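Local coordinates for protein similarities with probable monooxygenase (Photorhabdus luminescens, PDB 4HB9) that binds FAD and probably acts as a flavin-dependent monooxygenase of the aromatic-ring-hydroxylase type, at residues S273-I276 with S277-P280; T260-A264 with E265-D269; I145-A148 with D149-E153. All blocks are in the same frame, centred on the assembly; numbering follows the deposited sequence. Where two conformers were deposited one is given.

Contact 1: S273-I276 with S277-P280; sequences SRMI and SWDP
A type II beta turn running from Met275 to Trp278 leads the chain out of helix 264-274 and folds the indole of Trp278 back against Met275, here a selenomethionine. Met275 is the first residue to leave helical backbone angles, and its carbonyl closes the turn: Trp278 N donates to Met275 O at 2.9 Å, the donor standing well above the carbonyl plane. Ser277, with its positive phi of 92°, occupies the third position of the turn, and its OG donates to Ile276 O in the carbonyl plane and on a lone pair, though at 2.5 Å the distance is unusually short and the strength of this bond doubtful.

The two large side chains cross at about a right angle. Met275 CA sits almost exactly over the middle of the five-membered ring, 3.5 Å from its centroid and 4° off the ring normal, a CH-pi contact. Farther out over that same ring system, Met275 CG lies 3.5 Å from Trp278 CE3, offset toward the rim of the indole. Selenium adds an oblique Met-aromatic contact, Met275 SE being 4.5 Å from the centroid of the six-membered ring. Met275 CG is anti to its own carbonyl carbon (chi1 -63°), which brings it over the benzo half of the indole, while the alpha carbon covers the pyrrole half.

Leu220 of strand 218-228 touches both Met275 and Trp278, so the pair is packed against the mixed sheet. Met275 O also accepts a hydrogen bond from His283 NE2 on the next helix. Two donors thus grip this one carbonyl, tying turn and following helix together, and the CH groups and polarisable selenium lying against the buried indole are consistent with dispersion contributing much of the attraction between these two side chains.

Contact 2: T260-A264 with E265-D269; sequences TDFSA and EALCD
The Phe262 ring meets the first turn of helix 264-274 with Leu267 N at its edge, near the ring plane, while the methyl of Ala266 approaches obliquely, Ala266 CB lying 3.5 Å from Phe262 CD1. The Phe262 side chain also touches Pro256 in the preceding loop. At the base of the side chain, Phe262 CB packs on the isobutyl group of Leu267, 3.7 Å from Leu267 CD2, so one aromatic side chain meets two successive helix residues through different parts of itself.

This is the N-terminal cap of helix 264-274, with Ser263 at the N-cap. Its hydroxyl accepts from Ala266 N at 3.1 Å with an N-H...O angle of 155°, the capping bond of the first helical turn. The Ser263 side chain reaches that amide because OG lies between the backbone N and the carbonyl carbon (chi1 71°). The regular helical bonds begin at once, with Cys268 N donating to Ala264 O at 3.0 Å.

Leu267 is the buried residue of the group. Beyond its contact with Phe262 it packs on Ile259, on Ile294 and on Pro296 of strand 295-301, so the start of the helix is seated on the outermost strand of the mixed sheet. Glu265, by contrast, is at the surface. The serine that caps the helix with its hydroxyl also supplies a backbone acceptor: Leu267 N donates to Ser263 O at 3.0 Å, the donor nearly in line with the C=O bond.

Contact 3: I145-A148 with D149-E153; sequences IFFA and DGSHE
Phe147 and Ser151 face each other at the closely packed side of this contact, where Ser151 OG comes within 3.5 Å of Phe147 CD2, obliquely to the ring. Farther along, Glu153 CG lies at the edge of the same ring, near its plane, 3.8 Å from Phe147 CE2. With CG anti to its carbonyl carbon (chi1 -55°), the Phe147 side chain runs along the second strand, and its ring also meets that of Tyr30, the two planes at about 40°.

Phe147 is buried, whereas Ala148, Asp149 and Gly150 of the turn are exposed. Asp149 OD1 takes two bonds from Ser151: Ser151 N donates at 3.0 Å from above the carboxylate plane, closing an Asx turn, while Ser151 OG donates at 2.6 Å to the syn lone pair. Lys130 NZ also bonds to Ser151 OG, which probably helps balance the carboxylate's charge.

Strands 143-147 and 152-155 form an antiparallel beta hairpin, joined by a type I turn from Phe147 to Gly150. Ile145 and Glu153 make a hydrogen-bonded pair, Ile145 N reaching Glu153 O at 2.8 Å in a nearly straight bond, and Phe147 N donates to Ser151 O. Gly150 N returns to Phe147 O at 2.9 Å; its positive phi of 94° suits glycine.

On the face opposite Ile145 and Glu153, Phe146 and His152 form the non-hydrogen-bonded pair, but their side chains engage each other little: the imidazole of the exposed His152 extends clear of Phe146, which instead makes a cation-pi contact with Arg134. A water at the edge of the Phe146 ring donates to Phe147 O and, at 3.1 Å, to Ser151 O.

In the fold
Contacts 1 and 2 belong to opposite ends of helix 264-274: contact 2 starts it and contact 1 takes the chain off it, their centres about 17 Å apart. Both are away from the annotated sites, the Leu267 side chain in contact 2 being about 13 Å from the bound FAD. Contact 3 lies across the molecule from contact 1, with centres about 53 Å apart, and its centre is about 39 Å from that of contact 2. It is the one beside the cofactor: the Phe147 side chain is about 6 Å from FAD, and that of Ile145 about 4 Å from that of Phe132, an FAD-binding residue.

Contact 1: S273-I276 with S277-P280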
loop_
_atom_site.group_PDB
_atom_site.type_symbol
_atom_site.label_atom_id
_atom_site.label_comp_id
_atom_site.label_asym_id
_atom_site.label_seq_id
_atom_site.Cartn_x
_atom_site.Cartn_y
_atom_site.Cartn_z
ATOM N N SER A 273 -20.878 15.944 -10.559
ATOM C CA SER A 273 -20.827 17.350 -11.026
ATOM C C SER A 273 -19.628 17.623 -11.918
ATOM O O SER A 273 -19.737 18.389 -12.887
ATOM C CB SER A 273 -20.857 18.353 -9.876
ATOM O OG SER A 273 -19.579 18.473 -9.241
ATOM N N ARG A 274 -18.496 16.983 -11.626
ATOM C CA ARG A 274 -17.303 17.147 -12.458
ATOM C C ARG A 274 -17.440 16.438 -13.814
ATOM O O ARG A 274 -16.732 16.776 -14.756
ATOM C CB ARG A 274 -16.070 16.639 -11.723
ATOM C CG ARG A 274 -15.757 17.417 -10.450
ATOM C CD ARG A 274 -15.341 18.850 -10.762
ATOM N NE ARG A 274 -14.830 19.563 -9.591
ATOM C CZ ARG A 274 -15.577 20.191 -8.688
ATOM N NH1 ARG A 274 -14.991 20.808 -7.672
ATOM N NH2 ARG A 274 -16.911 20.186 -8.773
HETATM N N MSE A 275 -18.367 15.480 -13.916
HETATM C CA MSE A 275 -18.535 14.701 -15.134
HETATM C C MSE A 275 -19.747 15.089 -15.944
HETATM O O MSE A 275 -20.244 14.286 -16.714
HETATM C CB MSE A 275 -18.654 13.219 -14.756
HETATM C CG MSE A 275 -17.381 12.734 -14.087
HETATM SE SE MSE A 275 -17.365 10.776 -13.840
HETATM C CE MSE A 275 -19.166 10.411 -13.141
ATOM N N ILE A 276 -20.239 16.314 -15.786
ATOM C CA ILE A 276 -21.399 16.743 -16.564
ATOM C C ILE A 276 -20.945 16.701 -18.028
ATOM O O ILE A 276 -19.887 17.229 -18.390
ATOM C CB ILE A 276 -21.896 18.154 -16.187
ATOM C CG1 ILE A 276 -22.377 18.188 -14.730
ATOM C CG2 ILE A 276 -23.063 18.560 -17.092
ATOM C CD1 ILE A 276 -22.442 19.575 -14.129
ATOM N N SER A 277 -21.720 16.005 -18.832
ATOM C CA SER A 277 -21.476 15.822 -20.275
ATOM C C SER A 277 -20.676 14.571 -20.584
ATOM O O SER A 277 -20.658 14.126 -21.727
ATOM C CB SER A 277 -20.855 17.066 -20.953
ATOM O OG SER A 277 -19.432 17.082 -20.875
ATOM N N TRP A 278 -20.034 13.961 -19.589
ATOM C CA TRP A 278 -19.275 12.747 -19.867
ATOM C C TRP A 278 -20.257 11.602 -20.105
ATOM O O TRP A 278 -21.434 11.664 -19.729
ATOM C CB TRP A 278 -18.333 12.346 -18.715
ATOM C CG TRP A 278 -17.305 13.327 -18.315
ATOM C CD1 TRP A 278 -17.274 14.664 -18.569
ATOM C CD2 TRP A 278 -16.142 13.039 -17.527
ATOM N NE1 TRP A 278 -16.150 15.225 -17.995
ATOM C CE2 TRP A 278 -15.455 14.247 -17.336
ATOM C CE3 TRP A 278 -15.623 11.868 -16.969
ATOM C CZ2 TRP A 278 -14.251 14.319 -16.619
ATOM C CZ3 TRP A 278 -14.447 11.938 -16.241
ATOM C CH2 TRP A 278 -13.774 13.154 -16.074
ATOM N N ASP A 279 -19.736 10.525 -20.660
ATOM C CA ASP A 279 -20.553 9.404 -21.041
ATOM C C ASP A 279 -21.390 8.831 -19.896
ATOM O O ASP A 279 -20.896 8.659 -18.772
ATOM C CB ASP A 279 -19.707 8.299 -21.620
ATOM C CG ASP A 279 -20.538 7.282 -22.368
ATOM O OD1 ASP A 279 -20.900 7.565 -23.546
ATOM O OD2 ASP A 279 -20.815 6.220 -21.776
ATOM N N PRO A 280 -22.666 8.519 -20.180
ATOM C CA PRO A 280 -23.561 8.009 -19.145
ATOM C C PRO A 280 -23.059 6.784 -18.369
ATOM O O PRO A 280 -23.401 6.637 -17.216
ATOM C CB PRO A 280 -24.830 7.651 -19.932
ATOM C CG PRO A 280 -24.849 8.624 -21.059
ATOM C CD PRO A 280 -23.391 8.829 -21.428
#

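Contact 2: T260-A264 with E265-D269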
loop_
_atom_site.group_PDB
_atom_site.type_symbol
_atom_site.label_atom_id
_atom_site.label_comp_id
_atom_site.label_asym_id
_atom_site.label_seq_id
_atom_site.Cartn_x
_atom_site.Cartn_y
_atom_site.Cartn_z
ATOM N N THR A 260 -11.937 16.445 2.460
ATOM C CA THR A 260 -11.719 15.245 3.266
ATOM C C THR A 260 -12.774 15.038 4.371
ATOM O O THR A 260 -12.931 13.930 4.872
ATOM C CB THR A 260 -10.299 15.189 3.859
ATOM O OG1 THR A 260 -10.026 16.413 4.530
ATOM C CG2 THR A 260 -9.299 14.956 2.769
ATOM N N ASP A 261 -13.531 16.076 4.696
ATOM C CA ASP A 261 -14.636 15.948 5.651
ATOM C C ASP A 261 -16.007 15.750 4.992
ATOM O O ASP A 261 -17.007 15.713 5.695
ATOM C CB ASP A 261 -14.699 17.174 6.560
ATOM C CG ASP A 261 -13.444 17.361 7.383
ATOM O OD1 ASP A 261 -12.788 16.356 7.736
ATOM O OD2 ASP A 261 -13.119 18.527 7.667
ATOM N N PHE A 262 -16.068 15.622 3.663
ATOM C CA PHE A 262 -17.354 15.490 2.979
ATOM C C PHE A 262 -17.985 14.117 3.278
ATOM O O PHE A 262 -17.285 13.114 3.352
ATOM C CB PHE A 262 -17.194 15.639 1.464
ATOM C CG PHE A 262 -17.379 17.045 0.950
ATOM C CD1 PHE A 262 -18.036 17.263 -0.240
ATOM C CD2 PHE A 262 -16.877 18.144 1.632
ATOM C CE1 PHE A 262 -18.209 18.533 -0.750
ATOM C CE2 PHE A 262 -17.051 19.421 1.133
ATOM C CZ PHE A 262 -17.742 19.616 -0.055
ATOM N N SER A 263 -19.307 14.070 3.406
ATOM C CA SER A 263 -20.028 12.795 3.450
ATOM C C SER A 263 -19.816 12.014 2.155
ATOM O O SER A 263 -19.510 12.589 1.114
ATOM C CB SER A 263 -21.527 13.030 3.649
ATOM O OG SER A 263 -22.124 13.575 2.493
ATOM N N ALA A 264 -20.018 10.700 2.214
ATOM C CA ALA A 264 -19.888 9.853 1.029
ATOM C C ALA A 264 -20.831 10.338 -0.063
ATOM O O ALA A 264 -20.473 10.376 -1.240
ATOM C CB ALA A 264 -20.163 8.396 1.383
ATOM N N GLU A 265 -22.016 10.776 0.338
ATOM C CA GLU A 265 -23.036 11.211 -0.597
ATOM C C GLU A 265 -22.608 12.513 -1.315
ATOM O O GLU A 265 -22.821 12.688 -2.522
ATOM C CB GLU A 265 -24.355 11.372 0.173
ATOM C CG GLU A 265 -24.953 10.046 0.683
ATOM C CD GLU A 265 -24.306 9.430 1.946
ATOM O OE1 GLU A 265 -24.535 8.211 2.160
ATOM O OE2 GLU A 265 -23.584 10.107 2.728
ATOM N N ALA A 266 -21.991 13.411 -0.568
ATOM C CA ALA A 266 -21.490 14.670 -1.129
ATOM C C ALA A 266 -20.294 14.436 -2.076
ATOM O O ALA A 266 -20.170 15.132 -3.092
ATOM C CB ALA A 266 -21.094 15.611 -0.020
ATOM N N LEU A 267 -19.437 13.472 -1.733
ATOM C CA LEU A 267 -18.326 13.089 -2.586
ATOM C C LEU A 267 -18.838 12.538 -3.906
ATOM O O LEU A 267 -18.347 12.909 -4.958
ATOM C CB LEU A 267 -17.387 12.089 -1.894
ATOM C CG LEU A 267 -16.605 12.640 -0.703
ATOM C CD1 LEU A 267 -15.949 11.544 0.106
ATOM C CD2 LEU A 267 -15.561 13.664 -1.194
ATOM N N CYS A 268 -19.851 11.672 -3.842
ATOM C CA CYS A 268 -20.483 11.121 -5.035
ATOM C C CYS A 268 -21.060 12.238 -5.917
ATOM O O CYS A 268 -20.798 12.296 -7.110
ATOM C CB CYS A 268 -21.585 10.140 -4.615
ATOM S SG CYS A 268 -22.058 8.934 -5.869
ATOM N N ASP A 269 -21.855 13.111 -5.310
ATOM C CA ASP A 269 -22.406 14.278 -5.985
ATOM C C ASP A 269 -21.323 15.119 -6.625
ATOM O O ASP A 269 -21.450 15.570 -7.746
ATOM C CB ASP A 269 -23.181 15.147 -4.980
ATOM C CG ASP A 269 -24.551 14.578 -4.649
ATOM O OD1 ASP A 269 -25.011 13.690 -5.412
ATOM O OD2 ASP A 269 -25.151 15.013 -3.624
#

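Contact 3: I145-A148 with D149-E153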
loop_
_atom_site.group_PDB
_atom_site.type_symbol
_atom_site.label_atom_id
_atom_site.label_comp_id
_atom_site.label_asym_id
_atom_site.label_seq_id
_atom_site.Cartn_x
_atom_site.Cartn_y
_atom_site.Cartn_z
ATOM N N ILE A 145 13.154 -0.451 23.210
ATOM C CA ILE A 145 11.922 0.049 22.607
ATOM C C ILE A 145 10.904 0.327 23.693
ATOM O O ILE A 145 10.665 -0.532 24.529
ATOM C CB ILE A 145 11.283 -0.994 21.650
ATOM C CG1 ILE A 145 12.324 -1.574 20.685
ATOM C CG2 ILE A 145 10.137 -0.346 20.874
ATOM C CD1 ILE A 145 11.874 -2.882 20.039
ATOM N N PHE A 146 10.283 1.509 23.664
ATOM C CA PHE A 146 9.223 1.855 24.608
ATOM C C PHE A 146 7.857 1.874 23.937
ATOM O O PHE A 146 7.704 2.504 22.904
ATOM C CB PHE A 146 9.470 3.258 25.166
ATOM C CG PHE A 146 10.758 3.386 25.937
ATOM C CD1 PHE A 146 10.764 3.330 27.320
ATOM C CD2 PHE A 146 11.962 3.537 25.279
ATOM C CE1 PHE A 146 11.948 3.454 28.038
ATOM C CE2 PHE A 146 13.154 3.651 25.989
ATOM C CZ PHE A 146 13.148 3.617 27.373
ATOM N N PHE A 147 6.871 1.259 24.576
ATOM C CA PHE A 147 5.504 1.228 24.079
ATOM C C PHE A 147 4.556 2.102 24.885
ATOM O O PHE A 147 4.846 2.484 26.020
ATOM C CB PHE A 147 5.022 -0.220 24.018
ATOM C CG PHE A 147 5.926 -1.093 23.220
ATOM C CD1 PHE A 147 5.904 -1.043 21.832
ATOM C CD2 PHE A 147 6.838 -1.923 23.842
ATOM C CE1 PHE A 147 6.763 -1.822 21.072
ATOM C CE2 PHE A 147 7.702 -2.709 23.091
ATOM C CZ PHE A 147 7.661 -2.662 21.704
ATOM N N ALA A 148 3.421 2.439 24.280
ATOM C CA ALA A 148 2.480 3.415 24.865
ATOM C C ALA A 148 1.894 2.957 26.200
ATOM O O ALA A 148 1.504 3.781 27.034
ATOM C CB ALA A 148 1.344 3.691 23.900
ATOM N N ASP A 149 1.800 1.645 26.379
ATOM C CA ASP A 149 1.269 1.088 27.630
ATOM C C ASP A 149 2.316 1.083 28.748
ATOM O O ASP A 149 2.029 0.625 29.870
ATOM C CB ASP A 149 0.702 -0.324 27.419
ATOM C CG ASP A 149 1.775 -1.371 27.108
ATOM O OD1 ASP A 149 2.966 -1.047 26.874
ATOM O OD2 ASP A 149 1.401 -2.563 27.083
ATOM N N GLY A 150 3.522 1.567 28.450
ATOM C CA GLY A 150 4.579 1.686 29.467
ATOM C C GLY A 150 5.526 0.490 29.512
ATOM O O GLY A 150 6.484 0.460 30.300
ATOM N N SER A 151 5.291 -0.503 28.658
ATOM C CA SER A 151 6.207 -1.625 28.571
ATOM C C SER A 151 7.419 -1.278 27.711
ATOM O O SER A 151 7.442 -0.232 27.040
ATOM C CB SER A 151 5.499 -2.881 28.043
ATOM O OG SER A 151 4.984 -2.693 26.734
ATOM N N HIS A 152 8.421 -2.160 27.748
ATOM C CA HIS A 152 9.625 -2.033 26.929
ATOM C C HIS A 152 10.196 -3.396 26.580
ATOM O O HIS A 152 9.927 -4.404 27.255
ATOM C CB HIS A 152 10.701 -1.207 27.629
ATOM C CG HIS A 152 11.263 -1.886 28.834
ATOM N ND1 HIS A 152 12.420 -2.638 28.797
ATOM C CD2 HIS A 152 10.791 -1.978 30.099
ATOM C CE1 HIS A 152 12.647 -3.145 29.995
ATOM N NE2 HIS A 152 11.673 -2.760 30.803
ATOM N N GLU A 153 10.968 -3.424 25.497
ATOM C CA GLU A 153 11.696 -4.611 25.097
ATOM C C GLU A 153 13.052 -4.186 24.558
ATOM O O GLU A 153 13.196 -3.090 24.020
ATOM C CB GLU A 153 10.950 -5.349 23.978
ATOM C CG GLU A 153 9.556 -5.836 24.328
ATOM C CD GLU A 153 9.550 -7.045 25.255
ATOM O OE1 GLU A 153 8.477 -7.356 25.822
ATOM O OE2 GLU A 153 10.617 -7.681 25.424
HETATM O O HOH W 1 7.166 2.731 27.709
#